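Local coordinates for esterase A (Caulobacter crescentus, PDB 5GKV), which is a penicillin-binding protein homologue of the serine beta-lactamase family and, as its name suggests, probably hydrolyses ester bonds, at residues Y330-W343 with L369-Y383. Numbering follows the deposited sequence.
Sequences YYGPTAEAFGHSGW and LIGDPRSVRLIEAAY
Tyr330 lays one ring face on the backbone of Gly371, whose CA sits 3.4 Å from the centroid of the Tyr330 ring in a CH-pi contact. Gly371, at positive phi, brings this CA directly against the ring. Ile370 CG1 lies 3.7 Å from Tyr330 CE2, while CG2, its other branch, rests on Ser341 CB. At the far end of the helix the theme recurs: Pro333 CD stands over the centre of the Tyr383 ring, 12° off its normal. Between these two CH-pi contacts Ile379 packs CG2 against the Tyr331 carbonyl carbon, CG1 being anti to its own carbonyl carbon (chi1 -65°) and carrying CD1 toward Tyr330 O.

Water supplies the polar links. One donates to Tyr330 O and Ser375 OG; another joins Tyr331 O, Thr334 N and, weakly, Tyr383 OH, whose stronger partner is Asp351. A third accepts from Gly371 N at 3.0 Å and meets Ser341 OG, which shares a 2.7 Å hydrogen bond with Tyr331 OH and lies at that ring's edge, in its plane. Behind this layer, Asp372 N-caps helix 373-384, its OD1 accepting from Arg374 N, and the Arg374 guanidinium forms a bidentate salt bridge to it, NE to OD1 and NH2 to OD2, while NH1 reaches Glu40. The contact joins the loop leading into strand 338-341 to the C-terminal helix, which also packs on strands 347-351 and 356-362 of the antiparallel sheet, as in the serine beta-lactamase and penicillin-binding protein fold.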
ATOM      1  N   TYR A 330       0.728  -0.084 -14.785  1.00 16.23           N
ATOM      2  CA  TYR A 330      -0.245  -0.969 -14.166  1.00 17.68           C
ATOM      3  C   TYR A 330      -1.422  -0.220 -13.558  1.00 18.29           C
ATOM      4  O   TYR A 330      -2.409  -0.869 -13.196  1.00 17.57           O
ATOM      5  CB  TYR A 330       0.432  -1.823 -13.097  1.00 15.07           C
ATOM      6  CG  TYR A 330       1.474  -2.761 -13.657  1.00 20.23           C
ATOM      7  CD1 TYR A 330       1.263  -3.444 -14.861  1.00 21.29           C
ATOM      8  CD2 TYR A 330       2.664  -2.979 -12.974  1.00 25.04           C
ATOM      9  CE1 TYR A 330       2.222  -4.320 -15.361  1.00 23.63           C
ATOM     10  CE2 TYR A 330       3.623  -3.845 -13.467  1.00 25.22           C
ATOM     11  CZ  TYR A 330       3.402  -4.509 -14.647  1.00 25.98           C
ATOM     12  OH  TYR A 330       4.370  -5.368 -15.107  1.00 29.48           O
ATOM     13  N   TYR A 331      -1.347   1.111 -13.427  1.00 16.48           N
ATOM     14  CA  TYR A 331      -2.458   1.914 -12.922  1.00 16.95           C
ATOM     15  C   TYR A 331      -3.123   2.725 -14.034  1.00 14.71           C
ATOM     16  O   TYR A 331      -3.712   3.775 -13.774  1.00 20.57           O
ATOM     17  CB  TYR A 331      -2.018   2.851 -11.793  1.00 13.72           C
ATOM     18  CG  TYR A 331      -1.292   2.177 -10.651  1.00 17.85           C
ATOM     19  CD1 TYR A 331      -1.667   0.907 -10.202  1.00 16.72           C
ATOM     20  CD2 TYR A 331      -0.237   2.813 -10.019  1.00 19.42           C
ATOM     21  CE1 TYR A 331      -0.988   0.292  -9.159  1.00 17.69           C
ATOM     22  CE2 TYR A 331       0.449   2.214  -8.979  1.00 21.48           C
ATOM     23  CZ  TYR A 331       0.069   0.963  -8.550  1.00 23.47           C
ATOM     24  OH  TYR A 331       0.765   0.390  -7.520  1.00 20.63           O
ATOM     25  N   GLY A 332      -3.067   2.243 -15.262  1.00 15.24           N
ATOM     26  CA  GLY A 332      -3.691   2.941 -16.362  1.00 18.24           C
ATOM     27  C   GLY A 332      -2.686   3.724 -17.185  1.00 20.26           C
ATOM     28  O   GLY A 332      -1.473   3.581 -17.021  1.00 19.21           O
ATOM     29  N   PRO A 333      -3.182   4.599 -18.066  1.00 21.65           N
ATOM     30  CA  PRO A 333      -2.312   5.236 -19.074  1.00 22.60           C
ATOM     31  C   PRO A 333      -1.532   6.464 -18.613  1.00 23.88           C
ATOM     32  O   PRO A 333      -0.654   6.924 -19.357  1.00 22.40           O
ATOM     33  CB  PRO A 333      -3.306   5.632 -20.166  1.00 24.57           C
ATOM     34  CG  PRO A 333      -4.552   5.979 -19.370  1.00 22.95           C
ATOM     35  CD  PRO A 333      -4.599   4.942 -18.261  1.00 18.61           C
ATOM     36  N   THR A 334      -1.803   7.028 -17.446  1.00 22.70           N
ATOM     37  CA  THR A 334      -1.175   8.286 -17.060  1.00 24.60           C
ATOM     38  C   THR A 334       0.166   8.022 -16.385  1.00 25.22           C
ATOM     39  O   THR A 334       0.217   7.409 -15.312  1.00 20.82           O
ATOM     40  CB  THR A 334      -2.095   9.078 -16.139  1.00 23.10           C
ATOM     41  OG1 THR A 334      -3.362   9.246 -16.788  1.00 22.28           O
ATOM     42  CG2 THR A 334      -1.511  10.440 -15.848  1.00 19.52           C
ATOM     43  N   ALA A 335       1.250   8.509 -17.005  1.00 20.97           N
ATOM     44  CA  ALA A 335       2.589   8.219 -16.496  1.00 20.54           C
ATOM     45  C   ALA A 335       2.762   8.695 -15.061  1.00 17.91           C
ATOM     46  O   ALA A 335       3.396   8.007 -14.253  1.00 20.77           O
ATOM     47  CB  ALA A 335       3.654   8.847 -17.403  1.00 23.20           C
ATOM     48  N   GLU A 336       2.197   9.857 -14.714  1.00 19.71           N
ATOM     49  CA  GLU A 336       2.404  10.460 -13.403  1.00 22.68           C
ATOM     50  C   GLU A 336       1.329  10.072 -12.385  1.00 23.00           C
ATOM     51  O   GLU A 336       1.319  10.618 -11.278  1.00 19.53           O
ATOM     52  CB  GLU A 336       2.503  11.996 -13.510  1.00 26.44           C
ATOM     53  CG  GLU A 336       1.264  12.731 -14.034  1.00 25.30           C
ATOM     54  CD  GLU A 336       1.164  12.750 -15.574  1.00 25.90           C
ATOM     55  OE1 GLU A 336       1.906  12.018 -16.267  1.00 23.46           O
ATOM     56  OE2 GLU A 336       0.314  13.503 -16.095  1.00 34.03           O
ATOM     57  N   ALA A 337       0.440   9.138 -12.721  1.00 19.82           N
ATOM     58  CA  ALA A 337      -0.405   8.550 -11.687  1.00 17.72           C
ATOM     59  C   ALA A 337       0.467   7.767 -10.706  1.00 17.73           C
ATOM     60  O   ALA A 337       1.624   7.443 -10.992  1.00 16.76           O
ATOM     61  CB  ALA A 337      -1.468   7.646 -12.313  1.00 18.81           C
ATOM     62  N   PHE A 338      -0.104   7.444  -9.544  1.00 16.21           N
ATOM     63  CA  PHE A 338       0.685   6.884  -8.454  1.00 16.40           C
ATOM     64  C   PHE A 338      -0.223   6.124  -7.498  1.00 16.90           C
ATOM     65  O   PHE A 338      -1.437   6.359  -7.431  1.00 17.80           O
ATOM     66  CB  PHE A 338       1.440   7.980  -7.681  1.00 14.88           C
ATOM     67  CG  PHE A 338       0.538   9.023  -7.079  1.00 19.27           C
ATOM     68  CD1 PHE A 338       0.159  10.135  -7.816  1.00 15.58           C
ATOM     69  CD2 PHE A 338       0.072   8.900  -5.775  1.00 16.63           C
ATOM     70  CE1 PHE A 338      -0.659  11.090  -7.268  1.00 16.97           C
ATOM     71  CE2 PHE A 338      -0.769   9.857  -5.229  1.00 19.61           C
ATOM     72  CZ  PHE A 338      -1.123  10.963  -5.974  1.00 18.10           C
ATOM     73  N   GLY A 339       0.398   5.258  -6.709  1.00 18.45           N
ATOM     74  CA  GLY A 339      -0.346   4.455  -5.748  1.00 15.58           C
ATOM     75  C   GLY A 339       0.560   3.412  -5.144  1.00 18.19           C
ATOM     76  O   GLY A 339       1.757   3.644  -4.953  1.00 20.08           O
ATOM     77  N   HIS A 340      -0.024   2.263  -4.830  1.00 13.92           N
ATOM     78  CA  HIS A 340       0.795   1.151  -4.391  1.00 17.29           C
ATOM     79  C   HIS A 340      -0.007  -0.125  -4.569  1.00 18.88           C
ATOM     80  O   HIS A 340      -1.246  -0.107  -4.578  1.00 16.37           O
ATOM     81  CB  HIS A 340       1.262   1.328  -2.938  1.00 14.05           C
ATOM     82  CG  HIS A 340       2.621   0.751  -2.667  1.00 18.00           C
ATOM     83  ND1 HIS A 340       2.858  -0.607  -2.604  1.00 16.49           N
ATOM     84  CD2 HIS A 340       3.814   1.352  -2.432  1.00 16.59           C
ATOM     85  CE1 HIS A 340       4.145  -0.817  -2.368  1.00 16.77           C
ATOM     86  NE2 HIS A 340       4.745   0.357  -2.254  1.00 17.45           N
ATOM     87  N   SER A 341       0.711  -1.224  -4.753  1.00 15.88           N
ATOM     88  CA  SER A 341       0.098  -2.524  -4.929  1.00 16.35           C
ATOM     89  C   SER A 341       0.471  -3.428  -3.764  1.00 18.81           C
ATOM     90  O   SER A 341       1.410  -3.150  -3.016  1.00 17.71           O
ATOM     91  CB  SER A 341       0.522  -3.163  -6.260  1.00 14.94           C
ATOM     92  OG  SER A 341       0.200  -2.293  -7.331  1.00 18.11           O
ATOM     93  N   GLY A 342      -0.270  -4.523  -3.632  1.00 16.65           N
ATOM     94  CA  GLY A 342      -0.117  -5.409  -2.500  1.00 13.92           C
ATOM     95  C   GLY A 342       0.110  -6.842  -2.939  1.00 22.90           C
ATOM     96  O   GLY A 342      -0.299  -7.263  -4.026  1.00 21.69           O
ATOM     97  N   TRP A 343       0.800  -7.583  -2.070  1.00 22.26           N
ATOM     98  CA  TRP A 343       1.012  -9.018  -2.224  1.00 29.93           C
ATOM     99  C   TRP A 343      -0.278  -9.732  -2.621  1.00 23.02           C
ATOM    100  O   TRP A 343      -1.277  -9.683  -1.902  1.00 26.30           O
ATOM    101  CB  TRP A 343       1.542  -9.584  -0.899  1.00 30.66           C
ATOM    102  CG  TRP A 343       1.757 -11.065  -0.921  1.00 36.55           C
ATOM    103  CD1 TRP A 343       0.873 -12.037  -0.525  1.00 36.40           C
ATOM    104  CD2 TRP A 343       2.943 -11.748  -1.340  1.00 43.67           C
ATOM    105  NE1 TRP A 343       1.436 -13.287  -0.694  1.00 39.62           N
ATOM    106  CE2 TRP A 343       2.704 -13.136  -1.187  1.00 42.45           C
ATOM    107  CE3 TRP A 343       4.183 -11.325  -1.825  1.00 38.45           C
ATOM    108  CZ2 TRP A 343       3.659 -14.095  -1.508  1.00 45.31           C
ATOM    109  CZ3 TRP A 343       5.131 -12.281  -2.140  1.00 43.65           C
ATOM    110  CH2 TRP A 343       4.864 -13.651  -1.982  1.00 46.85           C
ATOM    111  N   LEU A 369       3.820  -9.738  -8.250  1.00 23.52           N
ATOM    112  CA  LEU A 369       4.131  -8.829  -7.155  1.00 25.52           C
ATOM    113  C   LEU A 369       3.476  -7.468  -7.369  1.00 23.92           C
ATOM    114  O   LEU A 369       2.987  -6.847  -6.416  1.00 22.46           O
ATOM    115  CB  LEU A 369       5.648  -8.697  -7.019  1.00 31.00           C
ATOM    116  CG  LEU A 369       6.306 -10.032  -6.658  1.00 34.26           C
ATOM    117  CD1 LEU A 369       7.785 -10.078  -7.049  1.00 31.16           C
ATOM    118  CD2 LEU A 369       6.119 -10.308  -5.170  1.00 38.77           C
ATOM    119  N   ILE A 370       3.467  -6.985  -8.614  1.00 22.30           N
ATOM    120  CA  ILE A 370       2.709  -5.803  -9.009  1.00 23.94           C
ATOM    121  C   ILE A 370       2.110  -6.081 -10.380  1.00 23.06           C
ATOM    122  O   ILE A 370       2.546  -6.981 -11.106  1.00 23.99           O
ATOM    123  CB  ILE A 370       3.560  -4.508  -9.056  1.00 22.22           C
ATOM    124  CG1 ILE A 370       4.741  -4.684 -10.008  1.00 24.88           C
ATOM    125  CG2 ILE A 370       4.053  -4.130  -7.661  1.00 28.76           C
ATOM    126  CD1 ILE A 370       5.691  -3.497 -10.037  1.00 33.87           C
ATOM    127  N   GLY A 371       1.096  -5.295 -10.725  1.00 19.71           N
ATOM    128  CA  GLY A 371       0.465  -5.421 -12.026  1.00 20.16           C
ATOM    129  C   GLY A 371      -0.275  -6.728 -12.219  1.00 21.95           C
ATOM    130  O   GLY A 371      -0.210  -7.319 -13.306  1.00 18.03           O
ATOM    131  N   ASP A 372      -0.953  -7.208 -11.185  1.00 20.72           N
ATOM    132  CA  ASP A 372      -1.799  -8.379 -11.349  1.00 18.22           C
ATOM    133  C   ASP A 372      -2.799  -8.085 -12.461  1.00 17.46           C
ATOM    134  O   ASP A 372      -3.477  -7.049 -12.409  1.00 17.30           O
ATOM    135  CB  ASP A 372      -2.530  -8.699 -10.045  1.00 17.37           C
ATOM    136  CG  ASP A 372      -3.358  -9.962 -10.132  1.00 17.12           C
ATOM    137  OD1 ASP A 372      -4.389  -9.978 -10.849  1.00 16.74           O
ATOM    138  OD2 ASP A 372      -2.964 -10.956  -9.476  1.00 19.50           O
ATOM    139  N   PRO A 373      -2.917  -8.947 -13.479  1.00 17.84           N
ATOM    140  CA  PRO A 373      -3.756  -8.594 -14.631  1.00 17.37           C
ATOM    141  C   PRO A 373      -5.228  -8.425 -14.301  1.00 17.15           C
ATOM    142  O   PRO A 373      -5.914  -7.726 -15.049  1.00 17.18           O
ATOM    143  CB  PRO A 373      -3.542  -9.763 -15.608  1.00 19.94           C
ATOM    144  CG  PRO A 373      -2.999 -10.872 -14.772  1.00 27.12           C
ATOM    145  CD  PRO A 373      -2.172 -10.198 -13.712  1.00 21.17           C
ATOM    146  N   ARG A 374      -5.744  -9.055 -13.235  1.00 17.66           N
ATOM    147  CA  ARG A 374      -7.137  -8.802 -12.852  1.00 16.84           C
ATOM    148  C   ARG A 374      -7.358  -7.314 -12.587  1.00 16.02           C
ATOM    149  O   ARG A 374      -8.340  -6.720 -13.061  1.00 15.29           O
ATOM    150  CB  ARG A 374      -7.514  -9.643 -11.624  1.00 15.24           C
ATOM    151  CG  ARG A 374      -7.447 -11.178 -11.873  1.00 13.89           C
ATOM    152  CD  ARG A 374      -7.578 -11.959 -10.567  1.00 18.57           C
ATOM    153  NE  ARG A 374      -6.404 -11.769  -9.699  1.00 16.26           N
ATOM    154  CZ  ARG A 374      -6.341 -12.169  -8.429  1.00 17.59           C
ATOM    155  NH1 ARG A 374      -7.392 -12.751  -7.855  1.00 12.71           N
ATOM    156  NH2 ARG A 374      -5.228 -11.976  -7.735  1.00 14.99           N
ATOM    157  N   SER A 375      -6.426  -6.677 -11.879  1.00 14.24           N
ATOM    158  CA  SER A 375      -6.569  -5.255 -11.572  1.00 14.30           C
ATOM    159  C   SER A 375      -6.276  -4.395 -12.795  1.00 15.91           C
ATOM    160  O   SER A 375      -6.987  -3.414 -13.052  1.00 13.87           O
ATOM    161  CB  SER A 375      -5.653  -4.865 -10.398  1.00 15.51           C
ATOM    162  OG  SER A 375      -4.270  -4.866 -10.744  1.00 17.75           O
ATOM    163  N   VAL A 376      -5.259  -4.774 -13.577  1.00 13.91           N
ATOM    164  CA  VAL A 376      -4.865  -3.968 -14.733  1.00 15.08           C
ATOM    165  C   VAL A 376      -5.994  -3.914 -15.759  1.00 15.87           C
ATOM    166  O   VAL A 376      -6.320  -2.839 -16.286  1.00 15.72           O
ATOM    167  CB  VAL A 376      -3.559  -4.510 -15.338  1.00 17.76           C
ATOM    168  CG1 VAL A 376      -3.170  -3.709 -16.567  1.00 19.01           C
ATOM    169  CG2 VAL A 376      -2.433  -4.465 -14.287  1.00 15.85           C
ATOM    170  N   ARG A 377      -6.614  -5.059 -16.050  1.00 15.30           N
ATOM    171  CA  ARG A 377      -7.707  -5.088 -17.024  1.00 17.27           C
ATOM    172  C   ARG A 377      -8.870  -4.214 -16.570  1.00 16.26           C
ATOM    173  O   ARG A 377      -9.524  -3.562 -17.393  1.00 14.72           O
ATOM    174  CB  ARG A 377      -8.204  -6.518 -17.237  1.00 17.94           C
ATOM    175  CG  ARG A 377      -7.253  -7.458 -17.968  1.00 24.60           C
ATOM    176  CD  ARG A 377      -7.986  -8.779 -18.334  1.00 28.29           C
ATOM    177  NE  ARG A 377      -8.243  -9.626 -17.163  1.00 28.28           N
ATOM    178  CZ  ARG A 377      -7.400 -10.560 -16.723  1.00 31.94           C
ATOM    179  NH1 ARG A 377      -6.259 -10.782 -17.375  1.00 26.44           N
ATOM    180  NH2 ARG A 377      -7.701 -11.289 -15.651  1.00 31.03           N
ATOM    181  N   LEU A 378      -9.166  -4.211 -15.264  1.00 12.25           N
ATOM    182  CA  LEU A 378     -10.270  -3.398 -14.753  1.00 12.60           C
ATOM    183  C   LEU A 378      -9.972  -1.911 -14.903  1.00 13.90           C
ATOM    184  O   LEU A 378     -10.824  -1.135 -15.360  1.00 15.87           O
ATOM    185  CB  LEU A 378     -10.548  -3.738 -13.278  1.00 12.95           C
ATOM    186  CG  LEU A 378     -11.215  -5.101 -13.036  1.00 14.35           C
ATOM    187  CD1 LEU A 378     -11.158  -5.492 -11.548  1.00 12.77           C
ATOM    188  CD2 LEU A 378     -12.680  -5.082 -13.553  1.00 12.86           C
ATOM    189  N   ILE A 379      -8.759  -1.499 -14.531  1.00 14.63           N
ATOM    190  CA  ILE A 379      -8.382  -0.091 -14.626  1.00 16.79           C
ATOM    191  C   ILE A 379      -8.360   0.350 -16.084  1.00 16.43           C
ATOM    192  O   ILE A 379      -8.783   1.460 -16.423  1.00 15.48           O
ATOM    193  CB  ILE A 379      -7.025   0.137 -13.930  1.00 15.77           C
ATOM    194  CG1 ILE A 379      -7.164  -0.127 -12.416  1.00 13.86           C
ATOM    195  CG2 ILE A 379      -6.502   1.554 -14.178  1.00 16.55           C
ATOM    196  CD1 ILE A 379      -5.826  -0.244 -11.681  1.00 15.81           C
ATOM    197  N   GLU A 380      -7.874  -0.514 -16.971  1.00 13.34           N
ATOM    198  CA  GLU A 380      -7.840  -0.151 -18.384  1.00 13.48           C
ATOM    199  C   GLU A 380      -9.253  -0.013 -18.943  1.00 16.83           C
ATOM    200  O   GLU A 380      -9.539   0.920 -19.706  1.00 19.47           O
ATOM    201  CB  GLU A 380      -7.007  -1.186 -19.156  1.00 17.30           C
ATOM    202  CG  GLU A 380      -5.520  -1.083 -18.761  1.00 18.30           C
ATOM    203  CD  GLU A 380      -4.606  -2.032 -19.521  1.00 28.03           C
ATOM    204  OE1 GLU A 380      -5.104  -3.049 -20.047  1.00 28.32           O
ATOM    205  OE2 GLU A 380      -3.383  -1.753 -19.596  1.00 27.28           O
ATOM    206  N   ALA A 381     -10.169  -0.885 -18.526  1.00 12.58           N
ATOM    207  CA  ALA A 381     -11.561  -0.735 -18.942  1.00 14.98           C
ATOM    208  C   ALA A 381     -12.173   0.554 -18.411  1.00 18.01           C
ATOM    209  O   ALA A 381     -12.982   1.203 -19.097  1.00 15.15           O
ATOM    210  CB  ALA A 381     -12.390  -1.933 -18.471  1.00 17.75           C
ATOM    211  N   ALA A 382     -11.834   0.926 -17.173  1.00 15.28           N
ATOM    212  CA  ALA A 382     -12.384   2.156 -16.619  1.00 16.54           C
ATOM    213  C   ALA A 382     -11.902   3.362 -17.418  1.00 18.87           C
ATOM    214  O   ALA A 382     -12.696   4.239 -17.777  1.00 17.25           O
ATOM    215  CB  ALA A 382     -11.999   2.285 -15.144  1.00 14.61           C
ATOM    216  N   TYR A 383     -10.594   3.410 -17.719  1.00 17.14           N
ATOM    217  CA  TYR A 383     -10.066   4.526 -18.503  1.00 17.16           C
ATOM    218  C   TYR A 383     -10.638   4.543 -19.918  1.00 19.81           C
ATOM    219  O   TYR A 383     -10.869   5.622 -20.478  1.00 19.62           O
ATOM    220  CB  TYR A 383      -8.537   4.472 -18.557  1.00 16.92           C
ATOM    221  CG  TYR A 383      -7.862   5.186 -17.403  1.00 20.85           C
ATOM    222  CD1 TYR A 383      -7.474   4.485 -16.258  1.00 17.77           C
ATOM    223  CD2 TYR A 383      -7.595   6.555 -17.462  1.00 18.72           C
ATOM    224  CE1 TYR A 383      -6.849   5.139 -15.195  1.00 17.29           C
ATOM    225  CE2 TYR A 383      -6.971   7.211 -16.409  1.00 21.67           C
ATOM    226  CZ  TYR A 383      -6.605   6.493 -15.280  1.00 19.60           C
ATOM    227  OH  TYR A 383      -5.984   7.132 -14.239  1.00 17.46           O
TER
HETATM  228  O   HOH W   1      -2.576  -2.584 -10.983  1.00 18.01           O
HETATM  229  O   HOH W   2      -3.274   6.187 -15.080  1.00 16.52           O
HETATM  230  O   HOH W   3      -0.833  -3.435  -9.317  1.00 19.83           O
HETATM  231  O   HOH W   4       0.107  -6.916  -6.883  1.00 25.70           O